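Local coordinates for precorrin-6A reductase (Rhodobacter capsulatus, PDB 4X7G), which catalyses the NADPH-dependent reduction of precorrin-6A, a step in the biosynthesis of the corrin ring of cobalamin, at residues A[126-131]-A[146-151]. Sequence-based numbering, arbitrary orientation.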
loop_
_atom_site.group_PDB
_atom_site.type_symbol
_atom_site.label_atom_id
_atom_site.label_comp_id
_atom_site.label_asym_id
_atom_site.label_seq_id
_atom_site.Cartn_x
_atom_site.Cartn_y
_atom_site.Cartn_z
ATOM N N ALA A 126 -2.317 -7.485 -29.341
ATOM C CA ALA A 126 -3.168 -8.690 -29.457
ATOM C C ALA A 126 -3.725 -9.039 -28.075
ATOM O O ALA A 126 -2.978 -8.907 -27.049
ATOM C CB ALA A 126 -2.257 -9.804 -29.878
ATOM N N PRO A 127 -4.972 -9.384 -28.061
ATOM C CA PRO A 127 -5.570 -9.688 -26.741
ATOM C C PRO A 127 -4.791 -10.701 -25.900
ATOM O O PRO A 127 -4.303 -11.769 -26.337
ATOM C CB PRO A 127 -6.981 -10.218 -27.147
ATOM C CG PRO A 127 -7.273 -9.547 -28.493
ATOM C CD PRO A 127 -5.942 -9.721 -29.150
ATOM N N ALA A 128 -4.658 -10.341 -24.620
ATOM C CA ALA A 128 -3.891 -11.097 -23.618
ATOM C C ALA A 128 -4.809 -11.367 -22.417
ATOM O O ALA A 128 -5.964 -10.999 -22.448
ATOM C CB ALA A 128 -2.646 -10.269 -23.222
ATOM N N ARG A 129 -4.230 -12.003 -21.392
ATOM C CA ARG A 129 -4.977 -12.347 -20.168
ATOM C C ARG A 129 -4.206 -11.716 -19.009
ATOM O O ARG A 129 -3.199 -12.252 -18.589
ATOM C CB ARG A 129 -5.107 -13.841 -20.039
ATOM C CG ARG A 129 -5.961 -14.433 -21.217
ATOM C CD ARG A 129 -6.197 -15.922 -21.047
ATOM N NE ARG A 129 -7.006 -16.265 -19.907
ATOM C CZ ARG A 129 -8.308 -16.247 -19.849
ATOM N NH1 ARG A 129 -9.000 -15.811 -20.873
ATOM N NH2 ARG A 129 -8.950 -16.569 -18.731
ATOM N N VAL A 130 -4.668 -10.553 -18.625
ATOM C CA VAL A 130 -3.843 -9.673 -17.769
ATOM C C VAL A 130 -4.372 -9.578 -16.368
ATOM O O VAL A 130 -5.537 -9.234 -16.194
ATOM C CB VAL A 130 -3.851 -8.272 -18.395
ATOM C CG1 VAL A 130 -3.008 -7.297 -17.538
ATOM C CG2 VAL A 130 -3.394 -8.256 -19.871
ATOM N N PHE A 131 -3.521 -9.913 -15.393
ATOM C CA PHE A 131 -3.879 -9.724 -14.007
ATOM C C PHE A 131 -3.607 -8.295 -13.617
ATOM O O PHE A 131 -2.381 -7.893 -13.549
ATOM C CB PHE A 131 -3.184 -10.693 -13.110
ATOM C CG PHE A 131 -3.512 -10.548 -11.634
ATOM C CD1 PHE A 131 -4.712 -10.036 -11.181
ATOM C CD2 PHE A 131 -2.584 -10.982 -10.712
ATOM C CE1 PHE A 131 -4.997 -9.985 -9.833
ATOM C CE2 PHE A 131 -2.872 -10.943 -9.336
ATOM C CZ PHE A 131 -4.099 -10.445 -8.914
ATOM N N PRO A 146 -9.097 -1.892 -24.037
ATOM C CA PRO A 146 -10.236 -2.727 -23.685
ATOM C C PRO A 146 -10.214 -4.075 -24.269
ATOM O O PRO A 146 -11.107 -4.900 -23.847
ATOM C CB PRO A 146 -11.412 -1.872 -24.216
ATOM C CG PRO A 146 -10.834 -1.202 -25.411
ATOM C CD PRO A 146 -9.460 -0.785 -24.967
ATOM N N GLN A 147 -9.382 -4.378 -25.214
ATOM C CA GLN A 147 -9.366 -5.640 -25.932
ATOM C C GLN A 147 -8.973 -6.884 -25.104
ATOM O O GLN A 147 -9.175 -8.047 -25.532
ATOM C CB GLN A 147 -8.503 -5.601 -27.189
ATOM C CG GLN A 147 -6.995 -5.554 -27.020
ATOM C CD GLN A 147 -6.448 -4.140 -26.857
ATOM O OE1 GLN A 147 -7.099 -3.173 -26.349
ATOM N NE2 GLN A 147 -5.191 -4.028 -27.196
ATOM N N HIS A 148 -8.270 -6.660 -23.993
ATOM C CA HIS A 148 -7.739 -7.795 -23.197
ATOM C C HIS A 148 -8.835 -8.417 -22.347
ATOM O O HIS A 148 -9.793 -7.721 -21.991
ATOM C CB HIS A 148 -6.593 -7.292 -22.334
ATOM C CG HIS A 148 -5.497 -6.738 -23.174
ATOM N ND1 HIS A 148 -4.853 -7.511 -24.089
ATOM C CD2 HIS A 148 -5.000 -5.490 -23.290
ATOM C CE1 HIS A 148 -3.957 -6.750 -24.731
ATOM N NE2 HIS A 148 -4.004 -5.536 -24.259
ATOM N N HIS A 149 -8.535 -9.651 -21.929
ATOM C CA HIS A 149 -9.260 -10.169 -20.748
ATOM C C HIS A 149 -8.501 -9.732 -19.481
ATOM O O HIS A 149 -7.276 -9.965 -19.450
ATOM C CB HIS A 149 -9.342 -11.689 -20.786
ATOM C CG HIS A 149 -9.783 -12.266 -19.481
ATOM N ND1 HIS A 149 -11.038 -12.066 -18.977
ATOM C CD2 HIS A 149 -9.117 -12.964 -18.546
ATOM C CE1 HIS A 149 -11.108 -12.564 -17.778
ATOM N NE2 HIS A 149 -9.982 -13.144 -17.498
ATOM N N TYR A 150 -9.175 -9.176 -18.550
ATOM C CA TYR A 150 -8.609 -8.710 -17.328
ATOM C C TYR A 150 -9.098 -9.535 -16.147
ATOM O O TYR A 150 -10.318 -9.821 -16.029
ATOM C CB TYR A 150 -8.889 -7.256 -17.080
ATOM C CG TYR A 150 -8.222 -6.300 -18.044
ATOM C CD1 TYR A 150 -6.867 -6.128 -17.974
ATOM C CD2 TYR A 150 -8.920 -5.633 -19.052
ATOM C CE1 TYR A 150 -6.217 -5.243 -18.863
ATOM C CE2 TYR A 150 -8.303 -4.789 -19.935
ATOM C CZ TYR A 150 -6.958 -4.581 -19.789
ATOM O OH TYR A 150 -6.266 -3.683 -20.620
ATOM N N LEU A 151 -8.192 -9.880 -15.270
ATOM C CA LEU A 151 -8.497 -10.396 -13.932
ATOM C C LEU A 151 -8.334 -9.290 -12.945
ATOM O O LEU A 151 -7.223 -8.645 -12.946
ATOM C CB LEU A 151 -7.610 -11.569 -13.611
ATOM C CG LEU A 151 -7.720 -12.158 -12.168
ATOM C CD1 LEU A 151 -9.102 -12.792 -11.968
ATOM C CD2 LEU A 151 -6.653 -13.142 -11.884
#
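With its CG beside the backbone N (chi1 -60°), His148 turns its imidazole edge toward the backbone of 126-128, and a bend at chi3 folds the Arg129 guanidinium over His149. Ala128 N lies almost in the His148 ring plane, 2.9 Å from ND1. Histidine suits this place because ND1 takes an amide hydrogen that no backbone carbonyl of 146-151 accepts; the small Ala128 methyl fits close beside it. From there the segments pair, beginning with His149 N on Ala128 O (2.9 Å), as parallel strands 129-132 and 149-154 of one of the enzyme's two Rossmann-fold domains. Val130 N to His149 O is 2.8 Å and nearly straight (172°); Val130 O receives Leu151 N. On the sheet face carrying Arg129 and His149, the guanidinium and imidazole planes differ by 16°, His149 CD2 lying over the guanidinium toward its rim. Asp166 and Glu188 each bond the imidazole, probably favouring its protonation, while Arg129 NH2 reaches the Glu188 carbonyl. Farther along, apolar Leu151 (CD2) and Phe131 (CD1) meet at 3.7 Å, packing against helix 178-187; Phe131 also approaches the bound precorrin. On the opposite face, beta-branched Val130, suited to a strand, sets its CB 3.7 Å from Tyr150 CD1; the tyrosine hydroxyl bonds Ala145.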